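Local structure of putative tryptophan halogenase (6Y1W) at residues 93-98 / 263-268; 271-276 / 343-348. The protein is a putative flavin-dependent halogenase that, like its relatives, probably uses reduced FAD and oxygen to halogenate an aromatic substrate. All coordinates share one frame; numbering follows the deposited sequence.

Interaction 1: 93-98 / 263-268; sequences AFEHWR and FTRARA. With BUD ((2S,3S)-butane-2,3-diol), chain J.
Ala93 pairs with Arg265, Phe94 with Ala266 and Glu95 with Arg267 in parallel strand pairing that is already under way at Gly91. The two strand axes come within 4.8 Å, their directions 13° apart. Four backbone hydrogen bonds hold the register: Ala93 N to Thr264 O, Ala266 N to Ala93 O, Glu95 N to Ala266 O, and Ala268 N to Glu95 O. Past Glu95 the chain turns a corner, and this brings the Trp97 indole back over the partner strand. Trp97 NE1 donates to Ala266 O at 3.0 Å; the oxygen lies in the indole plane, whereas NE1 stands well above the carbonyl plane, on the face opposite the one Glu95 N uses. One carbonyl oxygen thus takes two donors.

These are neighbouring strands of the mixed sheet that also carries strands 102-107 and 272-278, distinct from the sheet of strands 18-22 and 44-49, whose glycine-rich turn probably binds FAD.

Charge gathers on the face of Ala93 and Glu95. Arg267 forms a salt bridge to Glu95, gripping one oxygen side-on: NE lies 2.7 Å from Glu95 OE1 and NH2 3.0 Å from the same atom, with carboxylate and guanidinium nearly coplanar (10°). A bend at chi3 (-76°) turns the guanidinium to the carboxylate. A water joins Glu95 OE2 to Arg267 NH2, the latter bond weak, while Arg267 NH1 goes to Asn306. The Arg265 guanidinium lies over that of Arg267.

Apolar contacts follow. Ala268 CB sits over the five-membered ring of Trp97, 3.7 Å from its centroid, in a CH-pi contact; Phe94 CD1 lies over the other face. Phe94 CE1 meets Ala266 CB at 3.7 Å.

A butanediol lays its C4 over one face of the His96 imidazole, whose ND1 is hydrogen-bonded to the backbone N of Asp101.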
ATOM      1  N   ALA A  93      22.340 -15.356  -1.391  1.00 14.36           N
ATOM      2  CA  ALA A  93      22.459 -16.601  -2.143  1.00 11.97           C
ATOM      3  C   ALA A  93      21.916 -17.734  -1.288  1.00 12.45           C
ATOM      4  O   ALA A  93      22.461 -18.028  -0.206  1.00 14.84           O
ATOM      5  CB  ALA A  93      23.913 -16.854  -2.549  1.00 13.09           C
ATOM      6  N   PHE A  94      20.815 -18.346  -1.756  1.00 11.53           N
ATOM      7  CA  PHE A  94      20.164 -19.432  -1.028  1.00 13.27           C
ATOM      8  C   PHE A  94      20.647 -20.752  -1.593  1.00 14.52           C
ATOM      9  O   PHE A  94      20.288 -21.117  -2.713  1.00 15.70           O
ATOM     10  CB  PHE A  94      18.644 -19.319  -1.140  1.00 12.96           C
ATOM     11  CG  PHE A  94      18.072 -18.292  -0.199  1.00 10.43           C
ATOM     12  CD1 PHE A  94      17.860 -18.637   1.143  1.00 14.87           C
ATOM     13  CD2 PHE A  94      17.862 -16.977  -0.600  1.00 13.47           C
ATOM     14  CE1 PHE A  94      17.386 -17.671   2.077  1.00 15.22           C
ATOM     15  CE2 PHE A  94      17.359 -16.013   0.322  1.00 11.61           C
ATOM     16  CZ  PHE A  94      17.149 -16.364   1.659  1.00 13.32           C
ATOM     17  N   GLU A  95      21.477 -21.442  -0.829  1.00 13.91           N
ATOM     18  CA  GLU A  95      22.059 -22.719  -1.246  1.00 14.85           C
ATOM     19  C   GLU A  95      21.407 -23.878  -0.498  1.00 13.61           C
ATOM     20  O   GLU A  95      21.279 -23.840   0.734  1.00 15.43           O
ATOM     21  CB  GLU A  95      23.566 -22.700  -1.012  1.00 14.34           C
ATOM     22  CG  GLU A  95      24.289 -21.678  -1.856  1.00 15.03           C
ATOM     23  CD  GLU A  95      25.787 -21.642  -1.622  1.00 20.27           C
ATOM     24  OE1 GLU A  95      26.258 -22.246  -0.639  1.00 19.88           O
ATOM     25  OE2 GLU A  95      26.493 -21.020  -2.450  1.00 21.55           O
ATOM     26  N   HIS A  96      20.984 -24.913  -1.264  1.00 13.80           N
ATOM     27  CA  HIS A  96      20.486 -26.185  -0.732  1.00 13.78           C
ATOM     28  C   HIS A  96      19.080 -26.064  -0.129  1.00 15.06           C
ATOM     29  O   HIS A  96      18.682 -26.921   0.676  1.00 17.45           O
ATOM     30  CB  HIS A  96      21.429 -26.815   0.326  1.00 15.25           C
ATOM     31  CG  HIS A  96      22.820 -27.132  -0.165  1.00 16.01           C
ATOM     32  ND1 HIS A  96      23.089 -28.045  -1.172  1.00 16.39           N
ATOM     33  CD2 HIS A  96      24.023 -26.714   0.299  1.00 20.04           C
ATOM     34  CE1 HIS A  96      24.400 -28.126  -1.343  1.00 21.16           C
ATOM     35  NE2 HIS A  96      24.989 -27.339  -0.456  1.00 19.01           N
ATOM     36  N   TRP A  97      18.317 -25.014  -0.473  1.00 13.28           N
ATOM     37  CA  TRP A  97      16.970 -24.855   0.072  1.00 15.94           C
ATOM     38  C   TRP A  97      15.938 -25.599  -0.776  1.00 16.14           C
ATOM     39  O   TRP A  97      15.136 -26.383  -0.241  1.00 17.51           O
ATOM     40  CB  TRP A  97      16.604 -23.350   0.181  1.00 15.15           C
ATOM     41  CG  TRP A  97      17.358 -22.672   1.294  1.00 14.53           C
ATOM     42  CD1 TRP A  97      18.621 -22.140   1.239  1.00 14.37           C
ATOM     43  CD2 TRP A  97      16.897 -22.460   2.639  1.00 15.28           C
ATOM     44  NE1 TRP A  97      18.985 -21.655   2.468  1.00 14.59           N
ATOM     45  CE2 TRP A  97      17.951 -21.828   3.345  1.00 15.39           C
ATOM     46  CE3 TRP A  97      15.705 -22.748   3.315  1.00 13.49           C
ATOM     47  CZ2 TRP A  97      17.858 -21.488   4.686  1.00 14.68           C
ATOM     48  CZ3 TRP A  97      15.619 -22.430   4.657  1.00 15.01           C
ATOM     49  CH2 TRP A  97      16.687 -21.796   5.331  1.00 15.36           C
ATOM     50  N   ARG A  98      15.932 -25.331  -2.086  1.00 15.49           N
ATOM     51  CA  ARG A  98      15.010 -26.031  -2.970  1.00 16.83           C
ATOM     52  C   ARG A  98      15.249 -27.537  -2.894  1.00 15.92           C
ATOM     53  O   ARG A  98      14.313 -28.321  -2.722  1.00 17.37           O
ATOM     54  CB  ARG A  98      15.170 -25.536  -4.405  1.00 16.62           C
ATOM     55  CG  ARG A  98      14.067 -26.120  -5.302  1.00 22.96           C
ATOM     56  CD  ARG A  98      14.530 -26.578  -6.635  1.00 34.07           C
ATOM     57  NE  ARG A  98      13.422 -27.235  -7.328  1.00 26.79           N
ATOM     58  CZ  ARG A  98      12.980 -26.851  -8.519  1.00 31.70           C
ATOM     59  NH1 ARG A  98      13.541 -25.813  -9.116  1.00 29.44           N
ATOM     60  NH2 ARG A  98      11.957 -27.485  -9.088  1.00 26.78           N
ATOM     61  N   PHE A 263      26.987 -10.415  -1.747  1.00 14.30           N
ATOM     62  CA  PHE A 263      25.780 -11.067  -1.264  1.00 13.45           C
ATOM     63  C   PHE A 263      26.038 -11.663   0.112  1.00 13.28           C
ATOM     64  O   PHE A 263      27.173 -11.936   0.504  1.00 14.23           O
ATOM     65  CB  PHE A 263      25.304 -12.145  -2.256  1.00 15.90           C
ATOM     66  CG  PHE A 263      26.331 -13.210  -2.515  1.00 14.83           C
ATOM     67  CD1 PHE A 263      26.450 -14.281  -1.651  1.00 13.30           C
ATOM     68  CD2 PHE A 263      27.221 -13.105  -3.586  1.00 17.62           C
ATOM     69  CE1 PHE A 263      27.408 -15.247  -1.852  1.00 17.73           C
ATOM     70  CE2 PHE A 263      28.208 -14.063  -3.792  1.00 16.17           C
ATOM     71  CZ  PHE A 263      28.307 -15.129  -2.939  1.00 17.40           C
ATOM     72  N   THR A 264      24.947 -11.843   0.856  1.00 12.42           N
ATOM     73  CA  THR A 264      24.933 -12.663   2.061  1.00 13.12           C
ATOM     74  C   THR A 264      24.672 -14.087   1.619  1.00 12.11           C
ATOM     75  O   THR A 264      23.872 -14.303   0.710  1.00 14.41           O
ATOM     76  CB  THR A 264      23.813 -12.171   2.986  1.00 13.92           C
ATOM     77  OG1 THR A 264      24.137 -10.862   3.475  1.00 17.14           O
ATOM     78  CG2 THR A 264      23.585 -13.163   4.136  1.00 16.98           C
ATOM     79  N   ARG A 265      25.362 -15.053   2.226  1.00 13.20           N
ATOM     80  CA  ARG A 265      25.114 -16.452   1.887  1.00 12.36           C
ATOM     81  C   ARG A 265      24.252 -17.093   2.959  1.00 14.69           C
ATOM     82  O   ARG A 265      24.512 -16.919   4.150  1.00 14.78           O
ATOM     83  CB  ARG A 265      26.430 -17.215   1.712  1.00 15.36           C
ATOM     84  CG  ARG A 265      26.248 -18.587   1.043  1.00 15.68           C
ATOM     85  CD  ARG A 265      27.619 -19.191   0.751  1.00 15.15           C
ATOM     86  NE  ARG A 265      28.199 -19.772   1.957  1.00 19.61           N
ATOM     87  CZ  ARG A 265      29.474 -20.121   2.077  1.00 25.29           C
ATOM     88  NH1 ARG A 265      30.303 -19.930   1.044  1.00 22.12           N
ATOM     89  NH2 ARG A 265      29.904 -20.671   3.216  1.00 16.94           N
ATOM     90  N   ALA A 266      23.212 -17.828   2.523  1.00 11.91           N
ATOM     91  CA  ALA A 266      22.317 -18.580   3.408  1.00 13.36           C
ATOM     92  C   ALA A 266      22.343 -20.029   2.951  1.00 15.52           C
ATOM     93  O   ALA A 266      21.641 -20.388   1.996  1.00 13.96           O
ATOM     94  CB  ALA A 266      20.893 -18.032   3.341  1.00 13.17           C
ATOM     95  N   ARG A 267      23.151 -20.863   3.621  1.00 12.86           N
ATOM     96  CA  ARG A 267      23.411 -22.214   3.130  1.00 12.24           C
ATOM     97  C   ARG A 267      22.679 -23.205   4.024  1.00 13.91           C
ATOM     98  O   ARG A 267      23.093 -23.426   5.170  1.00 14.39           O
ATOM     99  CB  ARG A 267      24.904 -22.504   3.124  1.00 14.27           C
ATOM    100  CG  ARG A 267      25.207 -23.967   2.653  1.00 14.87           C
ATOM    101  CD  ARG A 267      26.727 -24.216   2.678  1.00 16.24           C
ATOM    102  NE  ARG A 267      27.317 -23.536   1.524  1.00 15.93           N
ATOM    103  CZ  ARG A 267      28.625 -23.490   1.291  1.00 19.85           C
ATOM    104  NH1 ARG A 267      29.470 -24.064   2.154  1.00 17.94           N
ATOM    105  NH2 ARG A 267      29.075 -22.884   0.201  1.00 19.66           N
ATOM    106  N   ALA A 268      21.639 -23.846   3.477  1.00 13.92           N
ATOM    107  CA  ALA A 268      20.876 -24.812   4.263  1.00 14.57           C
ATOM    108  C   ALA A 268      21.677 -26.092   4.482  1.00 15.03           C
ATOM    109  O   ALA A 268      22.485 -26.486   3.647  1.00 16.67           O
ATOM    110  CB  ALA A 268      19.566 -25.147   3.561  1.00 13.44           C
TER
HETATM  111  C1  BUD J 608      25.258 -31.691   2.222  1.00 42.60           C
HETATM  112  O1  BUD J 608      24.437 -32.198   4.471  1.00 37.80           O
HETATM  113  C2  BUD J 608      24.445 -31.244   3.438  1.00 40.56           C
HETATM  114  O2  BUD J 608      22.257 -30.935   4.210  1.00 23.60           O
HETATM  115  C3  BUD J 608      22.991 -31.066   3.032  1.00 35.79           C
HETATM  116  C4  BUD J 608      22.804 -29.784   2.222  1.00 27.37           C
HETATM  117  O   HOH W   1      29.077 -21.219  -2.550  1.00 43.64           O

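Interaction 2: 271-276 / 343-348. With BUD ((2S,3S)-butane-2,3-diol), chain I.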
ATOM      1  N   ALA A 271      19.454 -29.590   9.424  1.00 18.38           N
ATOM      2  CA  ALA A 271      18.481 -29.183  10.442  1.00 18.42           C
ATOM      3  C   ALA A 271      18.670 -27.703  10.785  1.00 15.47           C
ATOM      4  O   ALA A 271      18.432 -27.255  11.922  1.00 18.44           O
ATOM      5  CB  ALA A 271      18.587 -30.049  11.703  1.00 21.95           C
ATOM      6  N   GLY A 272      19.022 -26.923   9.770  1.00 16.81           N
ATOM      7  CA  GLY A 272      19.248 -25.500   9.966  1.00 18.38           C
ATOM      8  C   GLY A 272      19.971 -24.944   8.758  1.00 17.33           C
ATOM      9  O   GLY A 272      19.954 -25.544   7.687  1.00 16.98           O
ATOM     10  N   TRP A 273      20.609 -23.789   8.958  1.00 13.02           N
ATOM     11  CA  TRP A 273      21.267 -23.134   7.847  1.00 13.60           C
ATOM     12  C   TRP A 273      22.377 -22.244   8.381  1.00 14.20           C
ATOM     13  O   TRP A 273      22.404 -21.905   9.563  1.00 13.85           O
ATOM     14  CB  TRP A 273      20.260 -22.332   7.009  1.00 13.09           C
ATOM     15  CG  TRP A 273      19.656 -21.151   7.726  1.00 14.33           C
ATOM     16  CD1 TRP A 273      18.581 -21.176   8.545  1.00 14.70           C
ATOM     17  CD2 TRP A 273      20.087 -19.787   7.657  1.00 13.85           C
ATOM     18  NE1 TRP A 273      18.326 -19.908   9.053  1.00 14.12           N
ATOM     19  CE2 TRP A 273      19.233 -19.039   8.498  1.00 12.14           C
ATOM     20  CE3 TRP A 273      21.117 -19.125   6.976  1.00 14.54           C
ATOM     21  CZ2 TRP A 273      19.379 -17.656   8.674  1.00 12.54           C
ATOM     22  CZ3 TRP A 273      21.259 -17.763   7.143  1.00 14.60           C
ATOM     23  CH2 TRP A 273      20.398 -17.037   7.982  1.00 13.73           C
ATOM     24  N   MET A 274      23.294 -21.847   7.479  1.00 15.27           N
ATOM     25  CA  MET A 274      24.469 -21.080   7.891  1.00 13.05           C
ATOM     26  C   MET A 274      24.502 -19.754   7.155  1.00 13.00           C
ATOM     27  O   MET A 274      24.257 -19.708   5.952  1.00 13.20           O
ATOM     28  CB  MET A 274      25.754 -21.854   7.573  1.00 14.60           C
ATOM     29  CG  MET A 274      26.022 -23.024   8.538  1.00 14.25           C
ATOM     30  SD  MET A 274      27.245 -24.119   7.739  1.00 16.35           S
ATOM     31  CE  MET A 274      26.300 -25.092   6.552  1.00 18.11           C
ATOM     32  N   TRP A 275      24.849 -18.672   7.864  1.00 12.25           N
ATOM     33  CA  TRP A 275      25.110 -17.416   7.176  1.00 11.23           C
ATOM     34  C   TRP A 275      26.604 -17.181   6.978  1.00 14.52           C
ATOM     35  O   TRP A 275      27.447 -17.632   7.770  1.00 14.76           O
ATOM     36  CB  TRP A 275      24.541 -16.203   7.935  1.00 12.97           C
ATOM     37  CG  TRP A 275      25.248 -15.742   9.204  1.00 17.80           C
ATOM     38  CD1 TRP A 275      26.376 -14.927   9.299  1.00 14.50           C
ATOM     39  CD2 TRP A 275      24.811 -15.970  10.547  1.00 15.60           C
ATOM     40  NE1 TRP A 275      26.663 -14.673  10.632  1.00 14.56           N
ATOM     41  CE2 TRP A 275      25.732 -15.325  11.412  1.00 15.64           C
ATOM     42  CE3 TRP A 275      23.745 -16.692  11.109  1.00 14.55           C
ATOM     43  CZ2 TRP A 275      25.588 -15.332  12.797  1.00 18.18           C
ATOM     44  CZ3 TRP A 275      23.620 -16.718  12.486  1.00 20.58           C
ATOM     45  CH2 TRP A 275      24.549 -16.064  13.322  1.00 21.27           C
ATOM     46  N   ARG A 276      26.916 -16.423   5.931  1.00 12.70           N
ATOM     47  CA  ARG A 276      28.275 -15.926   5.686  1.00 12.23           C
ATOM     48  C   ARG A 276      28.136 -14.504   5.184  1.00 12.44           C
ATOM     49  O   ARG A 276      27.420 -14.266   4.209  1.00 14.04           O
ATOM     50  CB  ARG A 276      28.995 -16.819   4.662  1.00 12.31           C
ATOM     51  CG  ARG A 276      30.494 -16.517   4.631  1.00 15.61           C
ATOM     52  CD  ARG A 276      31.302 -17.596   3.888  1.00 15.31           C
ATOM     53  NE  ARG A 276      32.744 -17.272   3.946  1.00 20.63           N
ATOM     54  CZ  ARG A 276      33.373 -16.486   3.074  1.00 21.54           C
ATOM     55  NH1 ARG A 276      32.709 -15.947   2.064  1.00 24.15           N
ATOM     56  NH2 ARG A 276      34.692 -16.244   3.198  1.00 20.57           N
ATOM     57  N   LEU A 343      12.461 -12.786  14.582  1.00 15.67           N
ATOM     58  CA  LEU A 343      12.527 -13.756  13.495  1.00 16.03           C
ATOM     59  C   LEU A 343      13.987 -13.987  13.154  1.00 14.80           C
ATOM     60  O   LEU A 343      14.793 -13.056  13.196  1.00 14.38           O
ATOM     61  CB  LEU A 343      11.787 -13.270  12.258  1.00 17.24           C
ATOM     62  CG  LEU A 343      10.267 -13.269  12.425  1.00 13.00           C
ATOM     63  CD1 LEU A 343       9.599 -12.520  11.302  1.00 14.08           C
ATOM     64  CD2 LEU A 343       9.800 -14.755  12.381  1.00 16.86           C
ATOM     65  N   GLU A 344      14.327 -15.228  12.788  1.00 13.45           N
ATOM     66  CA  GLU A 344      15.708 -15.534  12.422  1.00 13.48           C
ATOM     67  C   GLU A 344      16.193 -14.697  11.227  1.00 15.38           C
ATOM     68  O   GLU A 344      15.389 -14.197  10.428  1.00 15.78           O
ATOM     69  CB  GLU A 344      15.806 -17.022  12.086  1.00 13.34           C
ATOM     70  CG  GLU A 344      15.149 -17.367  10.761  1.00 17.79           C
ATOM     71  CD  GLU A 344      14.869 -18.855  10.660  1.00 17.34           C
ATOM     72  OE1 GLU A 344      15.792 -19.622  10.260  1.00 16.26           O
ATOM     73  OE2 GLU A 344      13.751 -19.257  11.044  1.00 16.62           O
ATOM     74  N   PRO A 345      17.540 -14.513  11.085  1.00 15.78           N
ATOM     75  CA  PRO A 345      18.048 -13.537  10.092  1.00 12.98           C
ATOM     76  C   PRO A 345      18.114 -14.043   8.668  1.00 12.58           C
ATOM     77  O   PRO A 345      18.981 -13.612   7.887  1.00 15.20           O
ATOM     78  CB  PRO A 345      19.457 -13.212  10.620  1.00 11.28           C
ATOM     79  CG  PRO A 345      19.891 -14.487  11.278  1.00 14.90           C
ATOM     80  CD  PRO A 345      18.608 -14.989  11.979  1.00 14.50           C
ATOM     81  N   ILE A 346      17.177 -14.924   8.303  1.00 13.98           N
ATOM     82  CA  ILE A 346      17.213 -15.548   6.987  1.00 13.29           C
ATOM     83  C   ILE A 346      16.968 -14.542   5.871  1.00 15.11           C
ATOM     84  O   ILE A 346      17.455 -14.732   4.752  1.00 15.14           O
ATOM     85  CB  ILE A 346      16.196 -16.697   6.953  1.00 13.63           C
ATOM     86  CG1 ILE A 346      16.291 -17.488   5.659  1.00 15.41           C
ATOM     87  CG2 ILE A 346      14.748 -16.159   7.055  1.00 13.82           C
ATOM     88  CD1 ILE A 346      15.368 -18.727   5.678  1.00 21.46           C
ATOM     89  N   GLU A 347      16.233 -13.454   6.143  1.00 11.80           N
ATOM     90  CA  GLU A 347      16.021 -12.386   5.173  1.00 11.33           C
ATOM     91  C   GLU A 347      16.491 -11.036   5.718  1.00 12.93           C
ATOM     92  O   GLU A 347      16.026  -9.990   5.266  1.00 14.93           O
ATOM     93  CB  GLU A 347      14.543 -12.294   4.747  1.00 15.73           C
ATOM     94  CG  GLU A 347      14.122 -13.407   3.763  1.00 14.22           C
ATOM     95  CD  GLU A 347      14.648 -13.199   2.344  1.00 12.58           C
ATOM     96  OE1 GLU A 347      15.150 -12.089   2.022  1.00 13.37           O
ATOM     97  OE2 GLU A 347      14.574 -14.186   1.514  1.00 13.64           O
ATOM     98  N   SER A 348      17.419 -11.038   6.682  1.00 12.50           N
ATOM     99  CA  SER A 348      18.093  -9.816   7.140  1.00 12.24           C
ATOM    100  C   SER A 348      17.097  -8.736   7.556  1.00 14.44           C
ATOM    101  O   SER A 348      17.207  -7.582   7.144  1.00 15.27           O
ATOM    102  CB  SER A 348      19.069  -9.243   6.086  1.00 16.37           C
ATOM    103  OG  SER A 348      19.839 -10.262   5.397  1.00 15.08           O
TER
HETATM  104  C1  BUD I 607      23.818 -30.243  13.264  0.83 26.40           C
HETATM  105  O1  BUD I 607      23.228 -31.360  11.273  0.83 27.34           O
HETATM  106  C2  BUD I 607      22.851 -30.300  12.099  0.83 26.99           C
HETATM  107  O2  BUD I 607      22.387 -29.123  10.072  0.83 15.60           O
HETATM  108  C3  BUD I 607      22.972 -28.983  11.325  0.83 24.75           C
HETATM  109  C4  BUD I 607      22.211 -27.885  12.065  0.83 24.94           C
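The backbones of Trp273-Trp275, on an extended strand, and Glu344-Ile346, in an irregular loop, stay well apart, Trp275 and Ile346 being nearest at 8.1 Å between CA atoms, so side chains bridge the gap. With CG set between the backbone N and carbonyl carbon (chi1 66°), the Trp273 indole reaches across to the loop, and its NE1 donates to Glu344 OE1 at 2.8 Å. The bond uses the anti lone pair of OE1, and the carboxylate plane is only 19° from that of the ring; OE1 is also bonded to the hydroxyl of Tyr396, on helix 371-397.

Strand 272-278 lies between strands 263-268 and 283-289 in a mixed sheet, and the loop leads from strand 341-342 into helix 350-363. It carries Glu347, predicted to bind tryptophan, and Ser348, whose OG bonds to the predicted active-site Lys89. Just before the strand, Ala271 N donates to O2 of a bound butanediol at 3.0 Å, and Asp269 also bonds to the diol.

The benzo end of Trp273 packs on the loop, CZ2 lying 3.5 Å from Ile346 CA, with Ile346 CG1 over one face. Pro345 CG approaches the same part of the ring, 4.1 Å from Trp273 CZ2, and more loosely Trp275 CE3.

How the interactions relate
Interaction 1 closes before interaction 2 opens along the chain, and their centres lie about 9 Å apart. Strands 263-268 and 272-278 follow each other in sequence and are antiparallel neighbours in one mixed sheet, with probable backbone hydrogen bonds from Met274 N to Arg267 O and from Arg265 N to Arg276 O. On one side of that sheet the two contacts also meet through side chains: Trp97 CH2 packs on Ile346 CD1 at 3.4 Å, and the Trp97 and Trp273 rings touch. Phe94 reaches Glu347, so strand 91-99 and loop 343-348 meet beside the predicted tryptophan site, with His395 of helix 371-397 bonded to Glu347; its neighbour Tyr396 lies against Trp97 and Trp273.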